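Local structure of laminin subunit ALPHA-1 (Mus musculus, 2JD4) at residues K43-Q48 with I172-Q177. The protein forms the LG4-5 pair of laminin G-like domains of a basement membrane laminin, which bind magnesium ions and probably attach it to cell surfaces. The protein carries 4 engineered substitutions. Residues are numbered along the deposited sequence; the frame is centred on the assembly and turned at random.
Sequences KRLQVQ and IMVNGQ
The Asn175 side chain carries the pairing with strand 44-48 one step past the last backbone bond, Asn175 N to Gln46 O (2.8 Å), using both ends of its amide. Its OD1 accepts from Gln46 N at 2.9 Å, the donor almost in line with the side-chain C=O (172°), while ND2 gives a bond of 3.1 Å to Arg44 O, rising well above that carbonyl's plane. Asn175 CG lies beside its own backbone N and anti to the carbonyl carbon (chi1 -68°), which turns the amide along the neighbouring strand; the Arg44 guanidinium, with ND2 over one face, slides past it, the planes 41° apart. An alanine here would probably leave Gln46 N and Arg44 O without these partners. Farther along, Gln48 and Met173 form a hydrogen-bonded antiparallel pair, and Val47 CG1 packs on Ile172 CD1 at 3.7 Å, on the face shared with Val174. A water accepts from Gly176 N and donates to Gln46 O. Leu45 and Val47 form backbone hydrogen bonds with Tyr112 and Thr110 of strand 106-113. Asn175 is the second residue of a type I' turn, Val174 to Gln177, joining strands 167-174 and 177-178 in a tight beta-hairpin of the laminin G beta-sandwich.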
loop_
_atom_site.group_PDB
_atom_site.type_symbol
_atom_site.label_atom_id
_atom_site.label_comp_id
_atom_site.label_asym_id
_atom_site.label_seq_id
_atom_site.Cartn_x
_atom_site.Cartn_y
_atom_site.Cartn_z
ATOM N N LYS A 43 -26.260 -4.285 23.497
ATOM C CA LYS A 43 -26.766 -5.635 23.282
ATOM C C LYS A 43 -26.816 -6.034 21.817
ATOM O O LYS A 43 -27.186 -7.159 21.487
ATOM C CB LYS A 43 -28.167 -5.765 23.889
ATOM C CG LYS A 43 -28.196 -5.838 25.410
ATOM C CD LYS A 43 -27.618 -7.162 25.901
ATOM C CE LYS A 43 -27.676 -7.271 27.418
ATOM N NZ LYS A 43 -29.072 -7.208 27.922
ATOM N N ARG A 44 -26.441 -5.121 20.930
ATOM C CA ARG A 44 -26.483 -5.428 19.509
ATOM C C ARG A 44 -25.606 -4.499 18.680
ATOM O O ARG A 44 -25.680 -3.276 18.811
ATOM C CB ARG A 44 -27.932 -5.356 19.014
ATOM C CG ARG A 44 -28.119 -5.587 17.523
ATOM C CD ARG A 44 -29.596 -5.728 17.182
ATOM N NE ARG A 44 -30.371 -4.539 17.531
ATOM C CZ ARG A 44 -30.307 -3.384 16.876
ATOM N NH1 ARG A 44 -29.497 -3.258 15.832
ATOM N NH2 ARG A 44 -31.052 -2.355 17.260
ATOM N N LEU A 45 -24.765 -5.096 17.840
ATOM C CA LEU A 45 -23.882 -4.334 16.962
ATOM C C LEU A 45 -23.926 -4.941 15.569
ATOM O O LEU A 45 -23.360 -6.008 15.331
ATOM C CB LEU A 45 -22.438 -4.354 17.484
ATOM C CG LEU A 45 -21.383 -3.681 16.589
ATOM C CD1 LEU A 45 -21.628 -2.177 16.530
ATOM C CD2 LEU A 45 -19.983 -3.974 17.122
ATOM N N GLN A 46 -24.624 -4.274 14.655
ATOM C CA GLN A 46 -24.711 -4.747 13.280
ATOM C C GLN A 46 -24.126 -3.688 12.365
ATOM O O GLN A 46 -24.631 -2.566 12.294
ATOM C CB GLN A 46 -26.157 -5.015 12.855
ATOM C CG GLN A 46 -26.263 -5.432 11.382
ATOM C CD GLN A 46 -27.698 -5.495 10.868
ATOM O OE1 GLN A 46 -28.488 -6.349 11.282
ATOM N NE2 GLN A 46 -28.040 -4.583 9.961
ATOM N N VAL A 47 -23.060 -4.049 11.666
ATOM C CA VAL A 47 -22.410 -3.124 10.755
ATOM C C VAL A 47 -22.463 -3.662 9.331
ATOM O O VAL A 47 -22.177 -4.839 9.081
ATOM C CB VAL A 47 -20.934 -2.900 11.144
ATOM C CG1 VAL A 47 -20.286 -1.896 10.194
ATOM C CG2 VAL A 47 -20.840 -2.405 12.586
ATOM N N GLN A 48 -22.845 -2.802 8.399
ATOM C CA GLN A 48 -22.908 -3.188 7.000
ATOM C C GLN A 48 -22.151 -2.132 6.205
ATOM O O GLN A 48 -22.340 -0.934 6.417
ATOM C CB GLN A 48 -24.362 -3.269 6.528
ATOM C CG GLN A 48 -24.534 -3.933 5.179
ATOM C CD GLN A 48 -25.993 -4.039 4.770
ATOM O OE1 GLN A 48 -26.840 -4.469 5.557
ATOM N NE2 GLN A 48 -26.294 -3.652 3.533
ATOM N N ILE A 172 -21.584 3.161 5.048
ATOM C CA ILE A 172 -21.574 2.227 6.169
ATOM C C ILE A 172 -22.768 2.482 7.086
ATOM O O ILE A 172 -23.133 3.631 7.359
ATOM C CB ILE A 172 -20.248 2.328 6.971
ATOM C CG1 ILE A 172 -20.315 1.439 8.218
ATOM C CG2 ILE A 172 -19.963 3.779 7.330
ATOM C CD1 ILE A 172 -19.027 1.421 9.046
ATOM N N MET A 173 -23.386 1.396 7.539
ATOM C CA MET A 173 -24.543 1.468 8.418
ATOM C C MET A 173 -24.270 0.766 9.742
ATOM O O MET A 173 -23.592 -0.259 9.780
ATOM C CB MET A 173 -25.737 0.774 7.773
ATOM C CG MET A 173 -26.217 1.366 6.475
ATOM S SD MET A 173 -27.531 0.320 5.825
ATOM C CE MET A 173 -28.578 0.158 7.275
ATOM N N VAL A 174 -24.807 1.322 10.822
ATOM C CA VAL A 174 -24.665 0.734 12.148
ATOM C C VAL A 174 -26.086 0.624 12.708
ATOM O O VAL A 174 -26.796 1.627 12.800
ATOM C CB VAL A 174 -23.807 1.613 13.078
ATOM C CG1 VAL A 174 -23.811 1.033 14.483
ATOM C CG2 VAL A 174 -22.372 1.680 12.562
ATOM N N ASN A 175 -26.508 -0.593 13.050
ATOM C CA ASN A 175 -27.856 -0.822 13.570
ATOM C C ASN A 175 -28.949 -0.130 12.740
ATOM O O ASN A 175 -29.813 0.575 13.278
ATOM C CB ASN A 175 -27.942 -0.383 15.044
ATOM C CG ASN A 175 -27.118 -1.276 15.964
ATOM O OD1 ASN A 175 -26.320 -2.090 15.495
ATOM N ND2 ASN A 175 -27.301 -1.121 17.280
ATOM N N GLY A 176 -28.896 -0.328 11.425
ATOM C CA GLY A 176 -29.898 0.242 10.540
ATOM C C GLY A 176 -29.773 1.703 10.144
ATOM O O GLY A 176 -30.555 2.186 9.316
ATOM N N GLN A 177 -28.810 2.412 10.722
ATOM C CA GLN A 177 -28.614 3.828 10.406
ATOM C C GLN A 177 -27.381 4.058 9.545
ATOM O O GLN A 177 -26.306 3.538 9.835
ATOM C CB GLN A 177 -28.464 4.655 11.685
ATOM C CG GLN A 177 -27.797 6.015 11.450
ATOM C CD GLN A 177 -27.203 6.615 12.713
ATOM O OE1 GLN A 177 -26.634 5.905 13.543
ATOM N NE2 GLN A 177 -27.316 7.930 12.855
HETATM O O HOH W 1 -26.830 -1.793 10.104
#